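Side-chain contacts in DNA protection during starvation protein (Brevibacillus brevis, PDB 1N1Q), which probably oxidises ferrous iron with hydrogen peroxide, stores the ferric mineral inside a hollow dodecamer, and binds and protects DNA during starvation: residues Gln16-Val21 against Ser70-Leu75; His28-Asn33 against Val97-Asn102; Phe46-Thr51 against Glu138-Met143; Ala82-Ala87 against Val105-Glu110. All blocks are in the same frame, centred on the assembly; numbering follows the deposited sequence.

Contact 1: Gln16-Val21 against Ser70-Leu75; sequences QVANWV and SPIATL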
loop_
_atom_site.group_PDB
_atom_site.type_symbol
_atom_site.label_atom_id
_atom_site.label_comp_id
_atom_site.label_asym_id
_atom_site.label_seq_id
_atom_site.Cartn_x
_atom_site.Cartn_y
_atom_site.Cartn_z
ATOM N N GLN A 16 -8.861 -11.240 29.128
ATOM C CA GLN A 16 -7.848 -11.892 28.317
ATOM C C GLN A 16 -7.387 -10.985 27.183
ATOM O O GLN A 16 -6.253 -11.078 26.719
ATOM C CB GLN A 16 -8.376 -13.222 27.781
ATOM C CG GLN A 16 -8.707 -14.215 28.884
ATOM C CD GLN A 16 -7.618 -14.288 29.947
ATOM O OE1 GLN A 16 -6.435 -14.425 29.630
ATOM N NE2 GLN A 16 -8.014 -14.195 31.214
ATOM N N VAL A 17 -8.277 -10.110 26.728
ATOM C CA VAL A 17 -7.918 -9.156 25.688
ATOM C C VAL A 17 -6.827 -8.289 26.305
ATOM O O VAL A 17 -5.800 -8.037 25.685
ATOM C CB VAL A 17 -9.113 -8.245 25.290
ATOM C CG1 VAL A 17 -8.611 -7.059 24.468
ATOM C CG2 VAL A 17 -10.134 -9.037 24.473
ATOM N N ALA A 18 -7.052 -7.863 27.548
ATOM C CA ALA A 18 -6.090 -7.023 28.249
ATOM C C ALA A 18 -4.772 -7.769 28.453
ATOM O O ALA A 18 -3.693 -7.204 28.251
ATOM C CB ALA A 18 -6.661 -6.584 29.596
ATOM N N ASN A 19 -4.864 -9.039 28.851
ATOM C CA ASN A 19 -3.670 -9.847 29.081
ATOM C C ASN A 19 -2.828 -9.982 27.823
ATOM O O ASN A 19 -1.609 -9.816 27.868
ATOM C CB ASN A 19 -4.038 -11.245 29.588
ATOM C CG ASN A 19 -4.330 -11.268 31.071
ATOM O OD1 ASN A 19 -3.844 -10.422 31.814
ATOM N ND2 ASN A 19 -5.106 -12.251 31.515
ATOM N N TRP A 20 -3.474 -10.289 26.703
ATOM C CA TRP A 20 -2.754 -10.456 25.452
ATOM C C TRP A 20 -2.233 -9.159 24.858
ATOM O O TRP A 20 -1.250 -9.168 24.112
ATOM C CB TRP A 20 -3.614 -11.226 24.445
ATOM C CG TRP A 20 -3.638 -12.686 24.770
ATOM C CD1 TRP A 20 -4.664 -13.392 25.335
ATOM C CD2 TRP A 20 -2.540 -13.597 24.652
ATOM N NE1 TRP A 20 -4.268 -14.688 25.582
ATOM C CE2 TRP A 20 -2.969 -14.840 25.174
ATOM C CE3 TRP A 20 -1.232 -13.482 24.160
ATOM C CZ2 TRP A 20 -2.137 -15.961 25.219
ATOM C CZ3 TRP A 20 -0.401 -14.597 24.204
ATOM C CH2 TRP A 20 -0.857 -15.820 24.732
ATOM N N VAL A 21 -2.882 -8.046 25.180
ATOM C CA VAL A 21 -2.404 -6.752 24.695
ATOM C C VAL A 21 -1.100 -6.480 25.443
ATOM O O VAL A 21 -0.135 -5.987 24.872
ATOM C CB VAL A 21 -3.421 -5.620 24.979
ATOM C CG1 VAL A 21 -2.857 -4.266 24.530
ATOM C CG2 VAL A 21 -4.705 -5.902 24.254
ATOM N N SER A 70 -18.326 -4.654 24.354
ATOM C CA SER A 70 -17.354 -3.746 23.766
ATOM C C SER A 70 -15.992 -4.193 24.267
ATOM O O SER A 70 -15.782 -4.330 25.469
ATOM C CB SER A 70 -17.621 -2.300 24.186
ATOM O OG SER A 70 -18.630 -1.713 23.378
ATOM N N PRO A 71 -15.053 -4.439 23.342
ATOM C CA PRO A 71 -13.702 -4.883 23.692
ATOM C C PRO A 71 -12.789 -3.841 24.303
ATOM O O PRO A 71 -12.869 -2.657 23.978
ATOM C CB PRO A 71 -13.151 -5.376 22.364
ATOM C CG PRO A 71 -13.742 -4.366 21.404
ATOM C CD PRO A 71 -15.190 -4.293 21.879
ATOM N N ILE A 72 -11.910 -4.285 25.190
ATOM C CA ILE A 72 -10.964 -3.362 25.775
ATOM C C ILE A 72 -10.061 -2.989 24.613
ATOM O O ILE A 72 -9.513 -3.859 23.919
ATOM C CB ILE A 72 -10.256 -4.023 26.960
ATOM C CG1 ILE A 72 -11.175 -3.814 28.184
ATOM C CG2 ILE A 72 -8.810 -3.489 27.141
ATOM C CD1 ILE A 72 -10.809 -4.640 29.397
ATOM N N ALA A 73 -9.943 -1.684 24.383
ATOM C CA ALA A 73 -9.170 -1.204 23.257
ATOM C C ALA A 73 -8.334 0.049 23.482
ATOM O O ALA A 73 -8.333 0.961 22.659
ATOM C CB ALA A 73 -10.107 -1.000 22.061
ATOM N N THR A 74 -7.631 0.083 24.606
ATOM C CA THR A 74 -6.730 1.178 24.945
ATOM C C THR A 74 -5.666 0.526 25.803
ATOM O O THR A 74 -5.915 -0.526 26.403
ATOM C CB THR A 74 -7.403 2.302 25.773
ATOM O OG1 THR A 74 -7.836 1.774 27.032
ATOM C CG2 THR A 74 -8.584 2.904 25.012
ATOM N N LEU A 75 -4.480 1.122 25.847
ATOM C CA LEU A 75 -3.406 0.571 26.655
ATOM C C LEU A 75 -3.718 0.799 28.123
ATOM O O LEU A 75 -3.399 -0.035 28.971
ATOM C CB LEU A 75 -2.069 1.231 26.304
ATOM C CG LEU A 75 -1.608 1.173 24.848
ATOM C CD1 LEU A 75 -0.136 1.562 24.788
ATOM C CD2 LEU A 75 -1.805 -0.230 24.281
#

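Contact 2: His28-Asn33 against Val97-Asn102; sequences HNFHWN and VSSVVN. With FEO (mu-oxo-diiron), chain F.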
loop_
_atom_site.group_PDB
_atom_site.type_symbol
_atom_site.label_atom_id
_atom_site.label_comp_id
_atom_site.label_asym_id
_atom_site.label_seq_id
_atom_site.Cartn_x
_atom_site.Cartn_y
_atom_site.Cartn_z
ATOM N N HIS A 28 7.538 -8.791 22.736
ATOM C CA HIS A 28 8.382 -7.963 21.873
ATOM C C HIS A 28 9.595 -7.576 22.706
ATOM O O HIS A 28 10.721 -7.562 22.220
ATOM C CB HIS A 28 7.634 -6.692 21.437
ATOM C CG HIS A 28 6.937 -6.823 20.119
ATOM N ND1 HIS A 28 7.585 -6.666 18.912
ATOM C CD2 HIS A 28 5.646 -7.102 19.816
ATOM C CE1 HIS A 28 6.725 -6.837 17.924
ATOM N NE2 HIS A 28 5.541 -7.103 18.445
ATOM N N ASN A 29 9.349 -7.275 23.976
ATOM C CA ASN A 29 10.417 -6.888 24.898
ATOM C C ASN A 29 11.480 -7.977 24.940
ATOM O O ASN A 29 12.666 -7.706 24.794
ATOM C CB ASN A 29 9.851 -6.661 26.304
ATOM C CG ASN A 29 10.886 -6.111 27.270
ATOM O OD1 ASN A 29 11.937 -6.714 27.483
ATOM N ND2 ASN A 29 10.587 -4.958 27.867
ATOM N N PHE A 30 11.043 -9.215 25.129
ATOM C CA PHE A 30 11.951 -10.349 25.185
ATOM C C PHE A 30 12.601 -10.606 23.819
ATOM O O PHE A 30 13.788 -10.951 23.727
ATOM C CB PHE A 30 11.192 -11.588 25.673
ATOM C CG PHE A 30 10.698 -11.476 27.097
ATOM C CD1 PHE A 30 9.840 -12.432 27.636
ATOM C CD2 PHE A 30 11.104 -10.416 27.907
ATOM C CE1 PHE A 30 9.391 -12.335 28.957
ATOM C CE2 PHE A 30 10.664 -10.310 29.227
ATOM C CZ PHE A 30 9.806 -11.273 29.754
ATOM N N HIS A 31 11.815 -10.422 22.762
ATOM C CA HIS A 31 12.283 -10.602 21.387
ATOM C C HIS A 31 13.466 -9.667 21.141
ATOM O O HIS A 31 14.475 -10.049 20.546
ATOM C CB HIS A 31 11.131 -10.256 20.441
ATOM C CG HIS A 31 11.497 -10.230 18.986
ATOM N ND1 HIS A 31 11.704 -11.373 18.242
ATOM C CD2 HIS A 31 11.625 -9.194 18.124
ATOM C CE1 HIS A 31 11.936 -11.042 16.985
ATOM N NE2 HIS A 31 11.895 -9.726 16.886
ATOM N N TRP A 32 13.332 -8.441 21.638
ATOM C CA TRP A 32 14.350 -7.413 21.473
ATOM C C TRP A 32 15.558 -7.500 22.404
ATOM O O TRP A 32 16.696 -7.387 21.971
ATOM C CB TRP A 32 13.735 -6.020 21.660
ATOM C CG TRP A 32 12.656 -5.673 20.681
ATOM C CD1 TRP A 32 12.606 -6.025 19.363
ATOM C CD2 TRP A 32 11.496 -4.865 20.927
ATOM N NE1 TRP A 32 11.489 -5.492 18.771
ATOM C CE2 TRP A 32 10.788 -4.774 19.707
ATOM C CE3 TRP A 32 10.986 -4.211 22.059
ATOM C CZ2 TRP A 32 9.592 -4.051 19.582
ATOM C CZ3 TRP A 32 9.794 -3.493 21.939
ATOM C CH2 TRP A 32 9.111 -3.420 20.705
ATOM N N ASN A 33 15.302 -7.708 23.688
ATOM C CA ASN A 33 16.364 -7.722 24.684
ATOM C C ASN A 33 17.072 -9.028 25.022
ATOM O O ASN A 33 18.081 -9.007 25.739
ATOM C CB ASN A 33 15.842 -7.084 25.975
ATOM C CG ASN A 33 15.395 -5.651 25.769
ATOM O OD1 ASN A 33 16.155 -4.819 25.278
ATOM N ND2 ASN A 33 14.160 -5.356 26.143
ATOM N N VAL A 97 12.333 -16.872 29.475
ATOM C CA VAL A 97 11.618 -18.118 29.209
ATOM C C VAL A 97 10.797 -18.488 30.440
ATOM O O VAL A 97 9.614 -18.817 30.342
ATOM C CB VAL A 97 12.598 -19.271 28.893
ATOM C CG1 VAL A 97 11.837 -20.571 28.695
ATOM C CG2 VAL A 97 13.404 -18.930 27.644
ATOM N N SER A 98 11.436 -18.411 31.600
ATOM C CA SER A 98 10.782 -18.733 32.857
ATOM C C SER A 98 9.575 -17.814 33.092
ATOM O O SER A 98 8.539 -18.239 33.611
ATOM C CB SER A 98 11.790 -18.597 34.000
ATOM O OG SER A 98 11.246 -19.087 35.207
ATOM N N SER A 99 9.711 -16.555 32.687
ATOM C CA SER A 99 8.625 -15.590 32.843
ATOM C C SER A 99 7.427 -15.953 31.949
ATOM O O SER A 99 6.268 -15.830 32.355
ATOM C CB SER A 99 9.125 -14.185 32.502
ATOM O OG SER A 99 8.054 -13.261 32.465
ATOM N N VAL A 100 7.709 -16.397 30.730
ATOM C CA VAL A 100 6.636 -16.783 29.820
ATOM C C VAL A 100 5.950 -18.018 30.375
ATOM O O VAL A 100 4.731 -18.154 30.288
ATOM C CB VAL A 100 7.164 -17.086 28.408
ATOM C CG1 VAL A 100 6.030 -17.569 27.518
ATOM C CG2 VAL A 100 7.805 -15.833 27.821
ATOM N N VAL A 101 6.735 -18.923 30.954
ATOM C CA VAL A 101 6.166 -20.128 31.545
ATOM C C VAL A 101 5.208 -19.724 32.669
ATOM O O VAL A 101 4.083 -20.215 32.726
ATOM C CB VAL A 101 7.261 -21.054 32.121
ATOM C CG1 VAL A 101 6.630 -22.132 33.005
ATOM C CG2 VAL A 101 8.037 -21.708 30.980
ATOM N N ASN A 102 5.653 -18.818 33.539
ATOM C CA ASN A 102 4.818 -18.354 34.643
ATOM C C ASN A 102 3.535 -17.703 34.131
ATOM O O ASN A 102 2.449 -17.996 34.619
ATOM C CB ASN A 102 5.564 -17.345 35.522
ATOM C CG ASN A 102 6.711 -17.971 36.287
ATOM O OD1 ASN A 102 6.737 -19.183 36.507
ATOM N ND2 ASN A 102 7.661 -17.144 36.705
HETATM FE FE1 FEO F . 11.976 -8.312 15.225
HETATM FE FE2 FEO F . 13.878 -9.529 12.795
HETATM O O FEO F . 12.087 -9.626 13.772
HETATM O O HOH W 1 15.737 -9.083 13.801
#

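Contact 3: Phe46-Thr51 against Glu138-Met143; sequences FEELYT and EKHVWM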
loop_
_atom_site.group_PDB
_atom_site.type_symbol
_atom_site.label_atom_id
_atom_site.label_comp_id
_atom_site.label_asym_id
_atom_site.label_seq_id
_atom_site.Cartn_x
_atom_site.Cartn_y
_atom_site.Cartn_z
ATOM N N PHE A 46 10.186 -15.878 20.481
ATOM C CA PHE A 46 9.391 -14.759 20.954
ATOM C C PHE A 46 8.592 -14.084 19.837
ATOM O O PHE A 46 7.500 -13.569 20.084
ATOM C CB PHE A 46 10.298 -13.771 21.691
ATOM C CG PHE A 46 10.866 -14.324 22.986
ATOM C CD1 PHE A 46 12.182 -14.070 23.355
ATOM C CD2 PHE A 46 10.082 -15.108 23.824
ATOM C CE1 PHE A 46 12.707 -14.588 24.540
ATOM C CE2 PHE A 46 10.596 -15.630 25.011
ATOM C CZ PHE A 46 11.912 -15.372 25.371
ATOM N N GLU A 47 9.114 -14.089 18.613
ATOM C CA GLU A 47 8.365 -13.500 17.500
ATOM C C GLU A 47 7.153 -14.399 17.229
ATOM O O GLU A 47 6.043 -13.919 17.018
ATOM C CB GLU A 47 9.208 -13.396 16.224
ATOM C CG GLU A 47 8.332 -13.155 14.982
ATOM C CD GLU A 47 9.121 -12.958 13.701
ATOM O OE1 GLU A 47 10.229 -13.515 13.580
ATOM O OE2 GLU A 47 8.619 -12.253 12.804
ATOM N N GLU A 48 7.388 -15.707 17.227
ATOM C CA GLU A 48 6.330 -16.682 17.008
ATOM C C GLU A 48 5.210 -16.431 18.022
ATOM O O GLU A 48 4.023 -16.424 17.679
ATOM C CB GLU A 48 6.879 -18.101 17.204
ATOM C CG GLU A 48 5.834 -19.213 17.090
ATOM C CD GLU A 48 6.356 -20.565 17.577
ATOM O OE1 GLU A 48 7.589 -20.784 17.560
ATOM O OE2 GLU A 48 5.533 -21.419 17.963
ATOM N N LEU A 49 5.604 -16.213 19.274
ATOM C CA LEU A 49 4.643 -15.981 20.347
ATOM C C LEU A 49 3.917 -14.634 20.271
ATOM O O LEU A 49 2.717 -14.576 20.527
ATOM C CB LEU A 49 5.324 -16.157 21.715
ATOM C CG LEU A 49 5.843 -17.581 21.992
ATOM C CD1 LEU A 49 6.549 -17.634 23.339
ATOM C CD2 LEU A 49 4.681 -18.572 21.958
ATOM N N TYR A 50 4.605 -13.547 19.928
ATOM C CA TYR A 50 3.862 -12.295 19.854
ATOM C C TYR A 50 2.967 -12.289 18.619
ATOM O O TYR A 50 1.933 -11.622 18.593
ATOM C CB TYR A 50 4.778 -11.047 19.930
ATOM C CG TYR A 50 5.719 -10.735 18.775
ATOM C CD1 TYR A 50 5.243 -10.467 17.489
ATOM C CD2 TYR A 50 7.089 -10.588 19.008
ATOM C CE1 TYR A 50 6.112 -10.057 16.468
ATOM C CE2 TYR A 50 7.959 -10.179 18.002
ATOM C CZ TYR A 50 7.467 -9.911 16.741
ATOM O OH TYR A 50 8.340 -9.489 15.765
ATOM N N THR A 51 3.343 -13.060 17.606
ATOM C CA THR A 51 2.525 -13.153 16.402
ATOM C C THR A 51 1.225 -13.849 16.802
ATOM O O THR A 51 0.143 -13.461 16.370
ATOM C CB THR A 51 3.239 -13.958 15.299
ATOM O OG1 THR A 51 4.441 -13.271 14.917
ATOM C CG2 THR A 51 2.333 -14.116 14.083
ATOM N N GLU A 138 -0.679 -24.747 26.930
ATOM C CA GLU A 138 -0.208 -25.939 27.618
ATOM C C GLU A 138 0.914 -26.606 26.823
ATOM O O GLU A 138 1.864 -27.123 27.393
ATOM C CB GLU A 138 -1.373 -26.906 27.857
ATOM C CG GLU A 138 -2.372 -26.390 28.898
ATOM C CD GLU A 138 -3.549 -27.321 29.121
ATOM O OE1 GLU A 138 -3.609 -28.384 28.475
ATOM O OE2 GLU A 138 -4.423 -26.994 29.951
ATOM N N LYS A 139 0.816 -26.575 25.503
ATOM C CA LYS A 139 1.842 -27.172 24.664
ATOM C C LYS A 139 3.114 -26.332 24.744
ATOM O O LYS A 139 4.212 -26.872 24.874
ATOM C CB LYS A 139 1.359 -27.272 23.216
ATOM C CG LYS A 139 2.375 -27.904 22.281
ATOM C CD LYS A 139 1.791 -28.107 20.893
ATOM C CE LYS A 139 2.852 -28.657 19.934
ATOM N NZ LYS A 139 2.289 -28.914 18.577
ATOM N N HIS A 140 2.962 -25.010 24.674
ATOM C CA HIS A 140 4.110 -24.113 24.778
ATOM C C HIS A 140 4.787 -24.298 26.125
ATOM O O HIS A 140 6.017 -24.273 26.217
ATOM C CB HIS A 140 3.688 -22.645 24.643
ATOM C CG HIS A 140 3.423 -22.213 23.236
ATOM N ND1 HIS A 140 4.312 -22.442 22.206
ATOM C CD2 HIS A 140 2.389 -21.525 22.694
ATOM C CE1 HIS A 140 3.837 -21.912 21.091
ATOM N NE2 HIS A 140 2.671 -21.348 21.361
ATOM N N VAL A 141 3.986 -24.475 27.173
ATOM C CA VAL A 141 4.536 -24.653 28.518
ATOM C C VAL A 141 5.446 -25.873 28.604
ATOM O O VAL A 141 6.512 -25.812 29.211
ATOM C CB VAL A 141 3.406 -24.747 29.583
ATOM C CG1 VAL A 141 3.968 -25.218 30.922
ATOM C CG2 VAL A 141 2.760 -23.372 29.764
ATOM N N TRP A 142 5.039 -26.984 28.006
ATOM C CA TRP A 142 5.886 -28.175 28.033
ATOM C C TRP A 142 7.228 -27.883 27.356
ATOM O O TRP A 142 8.288 -28.205 27.890
ATOM C CB TRP A 142 5.211 -29.350 27.314
ATOM C CG TRP A 142 6.179 -30.222 26.556
ATOM C CD1 TRP A 142 7.277 -30.867 27.058
ATOM C CD2 TRP A 142 6.169 -30.487 25.149
ATOM N NE1 TRP A 142 7.957 -31.508 26.048
ATOM C CE2 TRP A 142 7.296 -31.293 24.866
ATOM C CE3 TRP A 142 5.316 -30.123 24.098
ATOM C CZ2 TRP A 142 7.592 -31.741 23.575
ATOM C CZ3 TRP A 142 5.611 -30.569 22.816
ATOM C CH2 TRP A 142 6.742 -31.371 22.567
ATOM N N MET A 143 7.179 -27.276 26.177
ATOM C CA MET A 143 8.401 -26.962 25.440
ATOM C C MET A 143 9.329 -25.985 26.152
ATOM O O MET A 143 10.537 -26.198 26.194
ATOM C CB MET A 143 8.061 -26.409 24.057
ATOM C CG MET A 143 7.389 -27.410 23.143
ATOM S SD MET A 143 7.088 -26.735 21.498
ATOM C CE MET A 143 5.402 -26.264 21.661
#

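Contact 4: Ala82-Ala87 against Val105-Glu110; sequences ASIKEA and VDLVGE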
loop_
_atom_site.group_PDB
_atom_site.type_symbol
_atom_site.label_atom_id
_atom_site.label_comp_id
_atom_site.label_asym_id
_atom_site.label_seq_id
_atom_site.Cartn_x
_atom_site.Cartn_y
_atom_site.Cartn_z
ATOM N N ALA A 82 -5.463 -6.211 33.037
ATOM C CA ALA A 82 -4.573 -7.364 32.900
ATOM C C ALA A 82 -4.035 -7.892 34.226
ATOM O O ALA A 82 -3.757 -7.123 35.151
ATOM C CB ALA A 82 -3.403 -7.012 31.984
ATOM N N SER A 83 -3.890 -9.213 34.310
ATOM C CA SER A 83 -3.347 -9.855 35.498
ATOM C C SER A 83 -1.872 -10.116 35.220
ATOM O O SER A 83 -1.095 -10.441 36.119
ATOM C CB SER A 83 -4.073 -11.175 35.790
ATOM O OG SER A 83 -4.034 -12.042 34.680
ATOM N N ILE A 84 -1.493 -9.960 33.956
ATOM C CA ILE A 84 -0.112 -10.155 33.532
ATOM C C ILE A 84 0.728 -8.886 33.781
ATOM O O ILE A 84 0.298 -7.785 33.444
ATOM C CB ILE A 84 -0.056 -10.528 32.029
ATOM C CG1 ILE A 84 -0.907 -11.781 31.784
ATOM C CG2 ILE A 84 1.394 -10.701 31.591
ATOM C CD1 ILE A 84 -0.221 -12.891 31.048
ATOM N N LYS A 85 1.914 -9.037 34.384
ATOM C CA LYS A 85 2.816 -7.906 34.665
ATOM C C LYS A 85 3.742 -7.657 33.469
ATOM O O LYS A 85 4.020 -8.572 32.697
ATOM C CB LYS A 85 3.684 -8.180 35.908
ATOM C CG LYS A 85 2.924 -8.485 37.189
ATOM C CD LYS A 85 2.023 -7.344 37.626
ATOM C CE LYS A 85 1.555 -7.565 39.061
ATOM N NZ LYS A 85 0.441 -6.653 39.454
ATOM N N GLU A 86 4.224 -6.423 33.332
ATOM C CA GLU A 86 5.110 -6.058 32.231
ATOM C C GLU A 86 6.530 -6.480 32.571
ATOM O O GLU A 86 6.844 -6.733 33.735
ATOM C CB GLU A 86 5.029 -4.549 31.979
ATOM C CG GLU A 86 3.597 -4.085 31.722
ATOM C CD GLU A 86 3.520 -2.892 30.795
ATOM O OE1 GLU A 86 3.589 -1.744 31.278
ATOM O OE2 GLU A 86 3.401 -3.114 29.573
ATOM N N ALA A 87 7.379 -6.583 31.557
ATOM C CA ALA A 87 8.760 -6.987 31.774
ATOM C C ALA A 87 9.477 -5.964 32.650
ATOM O O ALA A 87 9.080 -4.805 32.720
ATOM C CB ALA A 87 9.479 -7.124 30.435
ATOM N N VAL A 105 1.186 -20.231 32.499
ATOM C CA VAL A 105 0.598 -21.076 33.530
ATOM C C VAL A 105 -0.550 -20.322 34.206
ATOM O O VAL A 105 -1.601 -20.899 34.476
ATOM C CB VAL A 105 1.648 -21.494 34.589
ATOM C CG1 VAL A 105 0.976 -22.249 35.737
ATOM C CG2 VAL A 105 2.698 -22.376 33.946
ATOM N N ASP A 106 -0.343 -19.033 34.460
ATOM C CA ASP A 106 -1.367 -18.211 35.086
ATOM C C ASP A 106 -2.587 -18.131 34.155
ATOM O O ASP A 106 -3.727 -18.315 34.589
ATOM C CB ASP A 106 -0.804 -16.816 35.365
ATOM C CG ASP A 106 -1.692 -15.999 36.288
ATOM O OD1 ASP A 106 -2.347 -16.603 37.157
ATOM O OD2 ASP A 106 -1.701 -14.760 36.153
ATOM N N LEU A 107 -2.341 -17.880 32.872
ATOM C CA LEU A 107 -3.418 -17.797 31.893
ATOM C C LEU A 107 -4.206 -19.096 31.774
ATOM O O LEU A 107 -5.425 -19.076 31.609
ATOM C CB LEU A 107 -2.872 -17.409 30.517
ATOM C CG LEU A 107 -2.216 -16.031 30.400
ATOM C CD1 LEU A 107 -1.939 -15.736 28.934
ATOM C CD2 LEU A 107 -3.129 -14.960 30.996
ATOM N N VAL A 108 -3.519 -20.231 31.845
ATOM C CA VAL A 108 -4.211 -21.519 31.756
ATOM C C VAL A 108 -5.234 -21.610 32.885
ATOM O O VAL A 108 -6.368 -22.041 32.676
ATOM C CB VAL A 108 -3.223 -22.707 31.862
ATOM C CG1 VAL A 108 -3.977 -24.002 32.188
ATOM C CG2 VAL A 108 -2.482 -22.878 30.540
ATOM N N GLY A 109 -4.826 -21.187 34.076
ATOM C CA GLY A 109 -5.725 -21.213 35.215
ATOM C C GLY A 109 -6.905 -20.279 35.006
ATOM O O GLY A 109 -8.048 -20.638 35.302
ATOM N N GLU A 110 -6.636 -19.080 34.498
ATOM C CA GLU A 110 -7.698 -18.112 34.256
ATOM C C GLU A 110 -8.616 -18.586 33.139
ATOM O O GLU A 110 -9.829 -18.366 33.187
ATOM C CB GLU A 110 -7.111 -16.739 33.901
ATOM C CG GLU A 110 -6.296 -16.105 35.024
ATOM C CD GLU A 110 -5.887 -14.671 34.727
ATOM O OE1 GLU A 110 -6.061 -14.214 33.578
ATOM O OE2 GLU A 110 -5.376 -13.999 35.646
#

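Contact 1: Gln16-Val21 against Ser70-Leu75
Apolar packing, with no hydrogen bond between the two segments, presses V17, A18 and V21 of helix 4-33 against I72 and L75 of the 70-75 segment, which leads from helix 39-66 into the short helix 75-81. V17 and I72 approach most closely in the backbone, their CA atoms 6.5 Å apart. With CG1 anti to the backbone N (chi1 166°), V17 sends that methyl to the I72 main chain, where V17 CG1 lies 3.4 Å from I72 O and 4.3 Å from I72 CB. A looser touch follows one residue on, A18 CB standing 4.5 Å from I72 CG2. This is the crossover linking the two helical hairpins of the ferritin-like four-helix bundle, and it carries the short extra helix characteristic of Dps proteins. T74 is the N-cap of that helix, its OG1 accepting from the backbone N of A77. At the far end V21 and L75 cross nearly at right angles: the L75 backbone turns its CB away, yet the branch swings back and brings CD2 to 4.2 Å from V21 CG1. V25 of the second subunit packs on both V21 and L75.

Contact 2: His28-Asn33 against Val97-Asn102
Two helical segments face each other with their closest CA atoms, those of F30 and V97, 8.8 Å apart, and a single aromatic side chain bridges the gap. The segments belong to helices 4-33 and 93-120 of the ferritin-like four-helix bundle, and F30 is the one residue of 28-33 that touches 97-102. Its ring presents an edge, not a face, to the partner helix: S99 OG and V100 CG2 both lie near the ring plane. F30 CZ comes 3.8 Å from S99 OG, while F30 CD1 is 4.0 Å from V100 CG2. S99 holds its hydroxyl anti to the backbone N (chi1 172°), which carries OG to the ring rim. V100 contributes the methyl that sits beside its own backbone N, and the phenylalanine and valine slide past one another in opposite directions. A87 and E91, from the loop before helix 93-120, also pack on F30.

The next residue on the same turn serves quite another purpose. H31 points to the interface with the second subunit and is a ligand of the di-nuclear ferroxidase centre, whose first iron is also bound by D58 and E62 of that subunit. H43 O takes a hydrogen bond from H31 ND1, fixing the imidazole's rotation and leaving the other nitrogen for the metal. The bridging oxygen lies near the ring plane at its edge, and H31 NE2 binds iron FE1 at 2.2 Å.

Contact 3: Phe46-Thr51 against Glu138-Met143
L49 lays a methyl over the face of the H140 imidazole while E48 brings a carboxylate oxygen to the edge of the same ring, so one flat group is met from two directions. The first is a CH-pi contact: L49 CD2 stands 3.6 Å from the centroid of the H140 ring, 16° off its normal. The methyl is displaced a little toward the rim, and its nearest ring atom is H140 NE2, 3.5 Å from L49 CD2. The two side chains slide past each other in opposite directions.

Helices 39-66 and 124-148 supply these residues, the second and last long helices of the ferritin-like four-helix bundle, with CA atoms of L49 and H140 9.3 Å apart. E48 and H140 come toward each other from opposite directions, E48 with its CG anti to the backbone N (chi1 176°) and the rest of the chain extended. E48 OE2 lies near the imidazole plane, 3.6 Å from H140 CE1, with carboxylate and ring planes turned 57° apart. This edge contact is with a carbon; the stronger polar partners are neighbours on helix 39-66, K45 forming a salt bridge with E48 OE1 and E52 accepting a hydrogen bond from H140 NE2. The nearby carboxylates of E48 and E52 could favour a protonated imidazole, although its charge is not seen. Y50, one residue on from L49, takes no part here and touches the mu-oxo-diiron group.

Contact 4: Ala82-Ala87 against Val105-Glu110
The carboxylate of E110 is gripped on both oxygens, and the short bond across this contact is S83 OG to E110 OE2, at 2.6 Å. The hydroxyl donates to the syn side of that oxygen, 19° out of the carboxylate plane. S83 places OG between its backbone N and carbonyl carbon (chi1 55°), a compact position from which the hydroxyl faces helix 93-120. E110 reaches out to meet it on a chain extended beyond CG. Its other oxygen, OE1, accepts a hydrogen bond from Q16 NE2 and a weak one from N19 ND2, both on helix 4-33.

Next to this polar link the contact turns apolar. I84 and L107 cross at about a right angle, and I84 CD1 packs 3.6 Å from L107 CD2, with L107 CG slightly farther from the same methyl at 3.8 Å. The segment 82-87 belongs to the loop that follows the short helix 75-81 and runs along the ferritin-like four-helix bundle toward helix 93-120, whose own 105-110 turn it meets here. N19 OD1 also takes hydrogen bonds from the backbone N atoms of S83 and I84.

A second carboxylate stands near both polar partners, D106 OD2 lying 3.9 Å from S83 OG and 3.8 Å from E110 OE2. If both acids are charged, E110's bonds from serine and glutamine and its weak, long ion pair to R15 would offset some repulsion, or one acid may hold a proton.

Overall arrangement
Contacts 1, 2 and 3 are buried, whereas contact 4 is partly buried, and the chemistry follows: contact 4 alone has a hydrogen bond between its segments. Contacts 1 and 2 draw on different turns of helix 4-33, their centres 20 Å apart; contacts 2 and 4 share helix 93-120. Aliphatic groups make contact 1, an aromatic edge contact 2, and a methyl-on-imidazole contact 3. Contacts 1 and 4 are tied together by polar groups of helix 4-33. Contacts 2 and 3 lie side by side near the iron site, where Y50 meets the rings of H28 and H31. All four have residues near the second subunit, contact 3 through Y50 alone.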